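Local atomic coordinates of carbohydrate deacetylase Agd3 (Neosartorya fumigata, PDB entry 6NWZ), a protein that probably removes N-acetyl groups from the exopolysaccharide galactosaminogalactan and is required for biofilm formation by this mould. Residues G124-G128 with I203-D207; T252-F258 with F299-N305; H534-L538 with F581-W587. One frame throughout, in Å; residues are numbered along the deposited sequence.

Interaction 1: G124-G128 with I203-D207; sequences GPKFG and INNFD
Phe127 and Asn204 have the nearest CA atoms of the two segments, 6.7 Å apart, and no backbone hydrogen bond spans the gap. On one side, residues 124-128 curl through a short 3-10 turn, closed by Phe127 N to Gly124 O (2.9 Å) and Gly128 N to Pro125 O (3.1 Å). On the other, residues 203-206 are the extended end of a strand, and Asn204 and Phe206 both reach from it to the turn.

Asn204 makes the one hydrogen bond across the contact. Its ND2 donates to Phe127 O at 3.1 Å, but it sits above the carbonyl plane at a C=O...N angle of 96°, so it meets the carbonyl from over its flat side. The same ND2 also bonds Thr182 OG1. OD1 accepts a hydrogen bond from Gln211 NE2, which in turn bonds Lys126 O, so the Gln211 amide links both segments and the Asn204 amide is held at both ends. With CG of Phe206 beside the backbone N (chi1 -67°), the ring reaches the turn with its CE2-CZ edge. CE2 lies 3.3 Å from Lys126 O, and CZ lies 3.9 Å from Gly128 N, near the ring plane. Asn204 CB rests on one face of this ring, toward its rim.

The turn belongs to the loop between strands 115-119 and 129-131, in the CBM87 region, and Asp207, just past the strand end, touches a glycan attached to the protein itself. The ring of Phe127 packs on Val121 and Ala213, with Asn204 OD1 near its edge. Strand 198-206 itself runs antiparallel to both 182-188 and 209-214.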
loop_
_atom_site.group_PDB
_atom_site.type_symbol
_atom_site.label_atom_id
_atom_site.label_comp_id
_atom_site.label_asym_id
_atom_site.label_seq_id
_atom_site.Cartn_x
_atom_site.Cartn_y
_atom_site.Cartn_z
ATOM N N GLY A 124 -21.174 -0.570 -27.416
ATOM C CA GLY A 124 -22.392 -0.318 -28.141
ATOM C C GLY A 124 -22.472 1.123 -28.592
ATOM O O GLY A 124 -21.538 1.908 -28.392
ATOM N N PRO A 125 -23.593 1.500 -29.210
ATOM C CA PRO A 125 -23.726 2.878 -29.710
ATOM C C PRO A 125 -23.628 3.932 -28.620
ATOM O O PRO A 125 -23.154 5.042 -28.888
ATOM C CB PRO A 125 -25.112 2.877 -30.369
ATOM C CG PRO A 125 -25.402 1.442 -30.654
ATOM C CD PRO A 125 -24.774 0.683 -29.528
ATOM N N LYS A 126 -24.056 3.616 -27.394
ATOM C CA LYS A 126 -23.951 4.564 -26.290
ATOM C C LYS A 126 -22.504 4.887 -25.941
ATOM O O LYS A 126 -22.251 5.866 -25.230
ATOM C CB LYS A 126 -24.669 4.015 -25.057
ATOM C CG LYS A 126 -26.154 3.781 -25.256
ATOM C CD LYS A 126 -26.664 2.706 -24.313
ATOM C CE LYS A 126 -25.838 1.432 -24.447
ATOM N NZ LYS A 126 -25.687 0.987 -25.865
ATOM N N PHE A 127 -21.551 4.085 -26.415
ATOM C CA PHE A 127 -20.137 4.322 -26.161
ATOM C C PHE A 127 -19.367 4.570 -27.451
ATOM O O PHE A 127 -18.134 4.478 -27.465
ATOM C CB PHE A 127 -19.533 3.150 -25.388
ATOM C CG PHE A 127 -20.300 2.791 -24.150
ATOM C CD1 PHE A 127 -20.383 3.679 -23.088
ATOM C CD2 PHE A 127 -20.952 1.574 -24.051
ATOM C CE1 PHE A 127 -21.091 3.353 -21.948
ATOM C CE2 PHE A 127 -21.660 1.243 -22.917
ATOM C CZ PHE A 127 -21.732 2.133 -21.863
ATOM N N GLY A 128 -20.077 4.874 -28.536
ATOM C CA GLY A 128 -19.439 5.255 -29.784
ATOM C C GLY A 128 -18.601 4.169 -30.417
ATOM O O GLY A 128 -17.651 4.477 -31.147
ATOM N N ILE A 203 -12.917 7.581 -24.871
ATOM C CA ILE A 203 -13.482 8.789 -24.283
ATOM C C ILE A 203 -14.477 9.364 -25.279
ATOM O O ILE A 203 -14.142 9.569 -26.450
ATOM C CB ILE A 203 -12.404 9.831 -23.938
ATOM C CG1 ILE A 203 -11.526 9.358 -22.783
ATOM C CG2 ILE A 203 -13.049 11.148 -23.569
ATOM C CD1 ILE A 203 -10.524 10.406 -22.341
ATOM N N ASN A 204 -15.697 9.613 -24.817
ATOM C CA ASN A 204 -16.767 10.108 -25.668
ATOM C C ASN A 204 -16.995 11.589 -25.414
ATOM O O ASN A 204 -16.882 12.065 -24.279
ATOM C CB ASN A 204 -18.068 9.344 -25.418
ATOM C CG ASN A 204 -17.920 7.855 -25.624
ATOM O OD1 ASN A 204 -18.130 7.069 -24.702
ATOM N ND2 ASN A 204 -17.565 7.455 -26.839
ATOM N N ASN A 205 -17.319 12.314 -26.478
ATOM C CA ASN A 205 -17.792 13.691 -26.379
ATOM C C ASN A 205 -19.065 13.761 -27.212
ATOM O O ASN A 205 -19.007 13.903 -28.436
ATOM C CB ASN A 205 -16.742 14.683 -26.857
ATOM C CG ASN A 205 -17.138 16.119 -26.586
ATOM O OD1 ASN A 205 -18.264 16.531 -26.862
ATOM N ND2 ASN A 205 -16.211 16.890 -26.033
ATOM N N PHE A 206 -20.213 13.647 -26.547
ATOM C CA PHE A 206 -21.510 13.635 -27.219
ATOM C C PHE A 206 -22.152 15.009 -27.057
ATOM O O PHE A 206 -23.010 15.232 -26.202
ATOM C CB PHE A 206 -22.389 12.526 -26.660
ATOM C CG PHE A 206 -21.892 11.144 -26.968
ATOM C CD1 PHE A 206 -21.441 10.822 -28.238
ATOM C CD2 PHE A 206 -21.875 10.166 -25.984
ATOM C CE1 PHE A 206 -20.985 9.547 -28.523
ATOM C CE2 PHE A 206 -21.423 8.890 -26.262
ATOM C CZ PHE A 206 -20.977 8.578 -27.530
ATOM N N ASP A 207 -21.717 15.940 -27.906
ATOM C CA ASP A 207 -22.209 17.318 -27.909
ATOM C C ASP A 207 -22.119 17.947 -26.518
ATOM O O ASP A 207 -23.082 18.513 -25.998
ATOM C CB ASP A 207 -23.636 17.392 -28.449
ATOM C CG ASP A 207 -23.745 16.885 -29.871
ATOM O OD1 ASP A 207 -23.483 17.672 -30.805
ATOM O OD2 ASP A 207 -24.079 15.696 -30.055
#

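Interaction 2: T252-F258 with F299-N305; sequences TQIDDMF and FVEVGHN. With ZN (zinc ion), chain L; ZN (zinc ion), chain M.
The zinc-binding end of the deacetylase sheet is built here: strand 252-257, bearing Asp255 and Asp256, pairs in parallel with strand 300-304, where Gly303 faces the bulge that presents the two aspartates. Ile254 N bonds Glu301 O and Gly303 N bonds Ile254 O, each at 2.8 Å. The register then slips by one residue, and Met257 N takes up Gly303 O (3.1 Å), followed by Asn305 N to Met257 O. Asp256, at positive phi (72°), turns its carboxylate off the strand. Its OD1 binds zinc at 2.0 Å with His388 and His392, an Asp-His-His set as in NodB-type polysaccharide deacetylases, while Asp255 OD2 binds a second zinc, shared with His546.

Gln253 and Glu301 run side by side: NE2 bonds OE1 at 3.3 Å, in the amide's plane but from above the carboxylate's. Arg491 holds Gln253 OE1, and the backbone N of His594 holds Glu301 OE2. On the other face of the sheet, Met257 CB meets Val302 CG1 at 3.4 Å. Phe258 brings its ring edge, at CE2, to 3.3 Å from His304 ND1.

Strand 252-257 lies between 300-304 and 542-546, both parallel to it, with Trp374 of helix 369-375 packing on Met257 and Val302 and Phe570 of helix 569-584 on Ile254.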
loop_
_atom_site.group_PDB
_atom_site.type_symbol
_atom_site.label_atom_id
_atom_site.label_comp_id
_atom_site.label_asym_id
_atom_site.label_seq_id
_atom_site.Cartn_x
_atom_site.Cartn_y
_atom_site.Cartn_z
ATOM N N THR A 252 10.494 -1.636 3.660
ATOM C CA THR A 252 10.951 -3.023 3.696
ATOM C C THR A 252 11.706 -3.252 5.000
ATOM O O THR A 252 12.832 -2.767 5.164
ATOM C CB THR A 252 11.826 -3.343 2.485
ATOM O OG1 THR A 252 13.000 -2.524 2.505
ATOM C CG2 THR A 252 11.064 -3.069 1.202
ATOM N N GLN A 253 11.096 -3.995 5.919
ATOM C CA GLN A 253 11.644 -4.201 7.253
ATOM C C GLN A 253 12.385 -5.528 7.335
ATOM O O GLN A 253 11.908 -6.548 6.829
ATOM C CB GLN A 253 10.537 -4.164 8.302
ATOM C CG GLN A 253 9.930 -2.796 8.483
ATOM C CD GLN A 253 8.852 -2.792 9.533
ATOM O OE1 GLN A 253 8.133 -3.775 9.703
ATOM N NE2 GLN A 253 8.739 -1.687 10.256
ATOM N N ILE A 254 13.549 -5.508 7.985
ATOM C CA ILE A 254 14.414 -6.678 8.117
ATOM C C ILE A 254 14.404 -7.086 9.585
ATOM O O ILE A 254 15.048 -6.443 10.423
ATOM C CB ILE A 254 15.840 -6.401 7.634
ATOM C CG1 ILE A 254 15.827 -5.773 6.239
ATOM C CG2 ILE A 254 16.653 -7.687 7.644
ATOM C CD1 ILE A 254 15.157 -6.622 5.194
ATOM N N ASP A 255 13.692 -8.166 9.898
ATOM C CA ASP A 255 13.607 -8.651 11.266
ATOM C C ASP A 255 14.830 -9.495 11.619
ATOM O O ASP A 255 15.582 -9.943 10.748
ATOM C CB ASP A 255 12.338 -9.482 11.470
ATOM C CG ASP A 255 11.056 -8.683 11.267
ATOM O OD1 ASP A 255 11.124 -7.456 11.034
ATOM O OD2 ASP A 255 9.972 -9.296 11.345
ATOM N N ASP A 256 15.027 -9.692 12.925
ATOM C CA ASP A 256 15.966 -10.674 13.465
ATOM C C ASP A 256 17.426 -10.269 13.283
ATOM O O ASP A 256 18.309 -11.130 13.267
ATOM C CB ASP A 256 15.739 -12.061 12.853
ATOM C CG ASP A 256 14.360 -12.611 13.146
ATOM O OD1 ASP A 256 13.545 -11.900 13.771
ATOM O OD2 ASP A 256 14.095 -13.767 12.754
ATOM N N MET A 257 17.709 -8.973 13.158
ATOM C CA MET A 257 19.097 -8.541 13.037
ATOM C C MET A 257 19.861 -8.827 14.326
ATOM O O MET A 257 19.368 -8.575 15.430
ATOM C CB MET A 257 19.182 -7.056 12.699
ATOM C CG MET A 257 20.607 -6.551 12.466
ATOM S SD MET A 257 21.480 -7.343 11.087
ATOM C CE MET A 257 20.385 -6.955 9.725
ATOM N N PHE A 258 21.075 -9.356 14.163
ATOM C CA PHE A 258 22.017 -9.836 15.169
ATOM C C PHE A 258 21.682 -11.251 15.633
ATOM O O PHE A 258 22.465 -11.832 16.383
ATOM C CB PHE A 258 22.133 -8.917 16.402
ATOM C CG PHE A 258 22.821 -7.610 16.122
ATOM C CD1 PHE A 258 24.195 -7.492 16.256
ATOM C CD2 PHE A 258 22.094 -6.500 15.726
ATOM C CE1 PHE A 258 24.830 -6.293 15.998
ATOM C CE2 PHE A 258 22.723 -5.299 15.468
ATOM C CZ PHE A 258 24.090 -5.193 15.603
ATOM N N PHE A 299 15.083 3.547 1.607
ATOM C CA PHE A 299 16.082 3.008 2.518
ATOM C C PHE A 299 15.523 1.753 3.176
ATOM O O PHE A 299 14.320 1.479 3.124
ATOM C CB PHE A 299 16.530 4.039 3.568
ATOM C CG PHE A 299 15.444 4.483 4.518
ATOM C CD1 PHE A 299 15.118 3.726 5.635
ATOM C CD2 PHE A 299 14.776 5.681 4.315
ATOM C CE1 PHE A 299 14.132 4.145 6.514
ATOM C CE2 PHE A 299 13.793 6.106 5.190
ATOM C CZ PHE A 299 13.469 5.335 6.291
ATOM N N VAL A 300 16.418 0.994 3.803
ATOM C CA VAL A 300 16.084 -0.289 4.412
ATOM C C VAL A 300 16.020 -0.118 5.922
ATOM O O VAL A 300 16.972 0.379 6.540
ATOM C CB VAL A 300 17.111 -1.366 4.024
ATOM C CG1 VAL A 300 16.715 -2.703 4.613
ATOM C CG2 VAL A 300 17.240 -1.449 2.509
ATOM N N GLU A 301 14.905 -0.539 6.518
ATOM C CA GLU A 301 14.675 -0.432 7.953
ATOM C C GLU A 301 14.908 -1.778 8.623
ATOM O O GLU A 301 14.436 -2.814 8.142
ATOM C CB GLU A 301 13.254 0.054 8.246
ATOM C CG GLU A 301 13.047 0.585 9.655
ATOM C CD GLU A 301 11.673 1.201 9.844
ATOM O OE1 GLU A 301 10.707 0.691 9.237
ATOM O OE2 GLU A 301 11.561 2.198 10.593
ATOM N N VAL A 302 15.615 -1.751 9.751
ATOM C CA VAL A 302 16.132 -2.952 10.395
ATOM C C VAL A 302 15.565 -3.057 11.807
ATOM O O VAL A 302 15.529 -2.062 12.545
ATOM C CB VAL A 302 17.672 -2.941 10.426
ATOM C CG1 VAL A 302 18.186 -4.163 11.156
ATOM C CG2 VAL A 302 18.214 -2.900 9.011
ATOM N N GLY A 303 15.123 -4.257 12.177
ATOM C CA GLY A 303 14.675 -4.537 13.522
ATOM C C GLY A 303 15.697 -5.385 14.249
ATOM O O GLY A 303 16.020 -6.494 13.813
ATOM N N HIS A 304 16.208 -4.857 15.362
ATOM C CA HIS A 304 17.349 -5.434 16.060
ATOM C C HIS A 304 16.915 -6.266 17.261
ATOM O O HIS A 304 15.920 -5.970 17.924
ATOM C CB HIS A 304 18.301 -4.336 16.543
ATOM C CG HIS A 304 18.839 -3.471 15.448
ATOM N ND1 HIS A 304 19.844 -3.885 14.602
ATOM C CD2 HIS A 304 18.520 -2.211 15.067
ATOM C CE1 HIS A 304 20.119 -2.919 13.745
ATOM N NE2 HIS A 304 19.331 -1.892 14.006
ATOM N N ASN A 305 17.697 -7.307 17.549
ATOM C CA ASN A 305 17.584 -8.075 18.786
ATOM C C ASN A 305 18.914 -7.950 19.520
ATOM O O ASN A 305 19.893 -8.606 19.154
ATOM C CB ASN A 305 17.247 -9.531 18.503
ATOM C CG ASN A 305 15.929 -9.687 17.790
ATOM O OD1 ASN A 305 15.877 -9.753 16.564
ATOM N ND2 ASN A 305 14.848 -9.751 18.557
HETATM ZN ZN ZN L . 11.686 -12.043 14.451
HETATM ZN ZN ZN M . 9.434 -11.646 11.746
#

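Interaction 3: H534-L538 with F581-W587; sequences HLLGL and FVRLVDW. With ZN (zinc ion), chain I.
Leu536 is the bump, and Phe581, Leu584, Val585 and Trp587 line the hollow that takes it. CD1 is anti to CA (chi2 180°), and the two methyls go to different parts of the hollow. CD1 meets Leu584 CD1 at 3.9 Å, the two leucines crossing at about a right angle. CD2 meets the other three lining residues, lying 3.9 Å from Trp587 CZ3, 4.2 Å from Val585 CG1 and 4.4 Å from Phe581 CE1.

Val585 sits between the two aromatic rings: its CB lies over the centre of the Trp587 ring and its CG2 over one face of Phe581, near the rim. Val585 is also where the chain leaves helix 569-584, and the facing helix, 520-536, ends here too. It closes in a Schellman motif, with Leu538 at positive phi and its N bonded to Leu535 O at 3.0 Å. His534, near that end, binds a zinc ion through NE2, a site shared with Asp530.

Two smaller bumps flank Leu536. Leu535 CD1 touches Phe581 CD1 at 4.4 Å, and Leu538 CD2 comes to 4.3 Å from Trp587 CZ3. The indole's NE1 bonds Ala156 O, fixing the turn of the ring that Leu536 and Leu538 press against.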
loop_
_atom_site.group_PDB
_atom_site.type_symbol
_atom_site.label_atom_id
_atom_site.label_comp_id
_atom_site.label_asym_id
_atom_site.label_seq_id
_atom_site.Cartn_x
_atom_site.Cartn_y
_atom_site.Cartn_z
ATOM N N HIS A 534 -0.907 -4.232 -4.401
ATOM C CA HIS A 534 -0.855 -3.461 -3.162
ATOM C C HIS A 534 -0.446 -2.019 -3.427
ATOM O O HIS A 534 -1.114 -1.079 -2.978
ATOM C CB HIS A 534 0.120 -4.114 -2.180
ATOM C CG HIS A 534 -0.235 -5.520 -1.816
ATOM N ND1 HIS A 534 -1.538 -5.957 -1.718
ATOM C CD2 HIS A 534 0.542 -6.589 -1.526
ATOM C CE1 HIS A 534 -1.549 -7.234 -1.380
ATOM N NE2 HIS A 534 -0.299 -7.641 -1.259
ATOM N N LEU A 535 0.656 -1.827 -4.163
ATOM C CA LEU A 535 1.209 -0.491 -4.350
ATOM C C LEU A 535 0.314 0.365 -5.237
ATOM O O LEU A 535 0.077 1.542 -4.937
ATOM C CB LEU A 535 2.620 -0.588 -4.934
ATOM C CG LEU A 535 3.672 -1.254 -4.044
ATOM C CD1 LEU A 535 5.072 -1.095 -4.625
ATOM C CD2 LEU A 535 3.609 -0.698 -2.631
ATOM N N LEU A 536 -0.188 -0.199 -6.337
ATOM C CA LEU A 536 -1.112 0.547 -7.181
ATOM C C LEU A 536 -2.480 0.726 -6.527
ATOM O O LEU A 536 -3.273 1.549 -6.998
ATOM C CB LEU A 536 -1.246 -0.142 -8.543
ATOM C CG LEU A 536 0.058 -0.170 -9.350
ATOM C CD1 LEU A 536 -0.110 -0.868 -10.688
ATOM C CD2 LEU A 536 0.559 1.246 -9.551
ATOM N N GLY A 537 -2.771 -0.014 -5.462
ATOM C CA GLY A 537 -3.937 0.224 -4.640
ATOM C C GLY A 537 -3.708 1.223 -3.528
ATOM O O GLY A 537 -4.594 1.420 -2.691
ATOM N N LEU A 538 -2.529 1.850 -3.497
ATOM C CA LEU A 538 -2.177 2.879 -2.515
ATOM C C LEU A 538 -2.191 2.337 -1.086
ATOM O O LEU A 538 -2.408 3.082 -0.128
ATOM C CB LEU A 538 -3.087 4.106 -2.637
ATOM C CG LEU A 538 -3.141 4.762 -4.019
ATOM C CD1 LEU A 538 -3.843 6.115 -3.949
ATOM C CD2 LEU A 538 -1.747 4.894 -4.619
ATOM N N PHE A 581 7.234 -1.316 -11.008
ATOM C CA PHE A 581 6.547 -0.080 -10.650
ATOM C C PHE A 581 6.966 1.064 -11.567
ATOM O O PHE A 581 6.121 1.825 -12.054
ATOM C CB PHE A 581 6.837 0.251 -9.185
ATOM C CG PHE A 581 6.172 1.501 -8.687
ATOM C CD1 PHE A 581 4.895 1.457 -8.150
ATOM C CD2 PHE A 581 6.840 2.719 -8.722
ATOM C CE1 PHE A 581 4.285 2.609 -7.677
ATOM C CE2 PHE A 581 6.236 3.873 -8.254
ATOM C CZ PHE A 581 4.957 3.815 -7.729
ATOM N N VAL A 582 8.269 1.184 -11.832
ATOM C CA VAL A 582 8.758 2.267 -12.679
ATOM C C VAL A 582 8.352 2.046 -14.134
ATOM O O VAL A 582 8.174 3.008 -14.891
ATOM C CB VAL A 582 10.284 2.412 -12.510
ATOM C CG1 VAL A 582 10.861 3.309 -13.578
ATOM C CG2 VAL A 582 10.604 2.981 -11.132
ATOM N N ARG A 583 8.160 0.789 -14.544
ATOM C CA ARG A 583 7.717 0.519 -15.908
ATOM C C ARG A 583 6.285 0.987 -16.150
ATOM O O ARG A 583 5.933 1.338 -17.283
ATOM C CB ARG A 583 7.834 -0.971 -16.209
ATOM C CG ARG A 583 7.420 -1.331 -17.612
ATOM C CD ARG A 583 7.480 -2.824 -17.828
ATOM N NE ARG A 583 6.334 -3.526 -17.256
ATOM C CZ ARG A 583 5.196 -3.744 -17.910
ATOM N NH1 ARG A 583 5.047 -3.303 -19.154
ATOM N NH2 ARG A 583 4.207 -4.401 -17.322
ATOM N N LEU A 584 5.451 1.007 -15.107
ATOM C CA LEU A 584 4.036 1.340 -15.231
ATOM C C LEU A 584 3.725 2.811 -14.974
ATOM O O LEU A 584 2.918 3.398 -15.701
ATOM C CB LEU A 584 3.210 0.477 -14.273
ATOM C CG LEU A 584 3.329 -1.036 -14.463
ATOM C CD1 LEU A 584 2.551 -1.761 -13.386
ATOM C CD2 LEU A 584 2.850 -1.453 -15.846
ATOM N N VAL A 585 4.332 3.424 -13.952
ATOM C CA VAL A 585 4.026 4.790 -13.551
ATOM C C VAL A 585 5.329 5.565 -13.374
ATOM O O VAL A 585 6.417 4.991 -13.311
ATOM C CB VAL A 585 3.202 4.842 -12.251
ATOM C CG1 VAL A 585 1.909 4.057 -12.401
ATOM C CG2 VAL A 585 4.016 4.291 -11.104
ATOM N N ASP A 586 5.206 6.891 -13.288
ATOM C CA ASP A 586 6.347 7.748 -12.991
ATOM C C ASP A 586 6.290 8.318 -11.577
ATOM O O ASP A 586 7.015 9.267 -11.262
ATOM C CB ASP A 586 6.467 8.881 -14.012
ATOM C CG ASP A 586 5.250 9.784 -14.035
ATOM O OD1 ASP A 586 5.108 10.626 -13.121
ATOM O OD2 ASP A 586 4.432 9.644 -14.966
ATOM N N TRP A 587 5.449 7.755 -10.715
ATOM C CA TRP A 587 5.308 8.266 -9.364
ATOM C C TRP A 587 6.586 8.034 -8.561
ATOM O O TRP A 587 7.367 7.125 -8.857
ATOM C CB TRP A 587 4.139 7.588 -8.654
ATOM C CG TRP A 587 2.856 7.573 -9.425
ATOM C CD1 TRP A 587 2.502 8.390 -10.462
ATOM C CD2 TRP A 587 1.752 6.688 -9.216
ATOM N NE1 TRP A 587 1.244 8.064 -10.909
ATOM C CE2 TRP A 587 0.762 7.021 -10.159
ATOM C CE3 TRP A 587 1.506 5.643 -8.320
ATOM C CZ2 TRP A 587 -0.452 6.348 -10.232
ATOM C CZ3 TRP A 587 0.301 4.977 -8.395
ATOM C CH2 TRP A 587 -0.664 5.332 -9.343
HETATM ZN ZN ZN I . 0.859 -9.678 -0.788
#

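The three contacts follow one another along the chain, each closing before the next opens. Interaction 1 lies in the CBM87 region, on the other side of the chain's centre from interaction 2, with about 54 Å between their centres. Interactions 2 and 3 share the deacetylase region and have centres about 25 Å apart. Helix 569-584 joins them: Phe570 packs on the sheet of interaction 2, and residues 581-584 end the helix in interaction 3. Strand 542-546 pairs with 252-257 and also touches Leu535. Leu536 and Leu584 pack on Tyr228 of helix 224-237, in the CBM87 range, which is consistent with interaction 3 lying near the junction of the deacetylase and CBM87 regions.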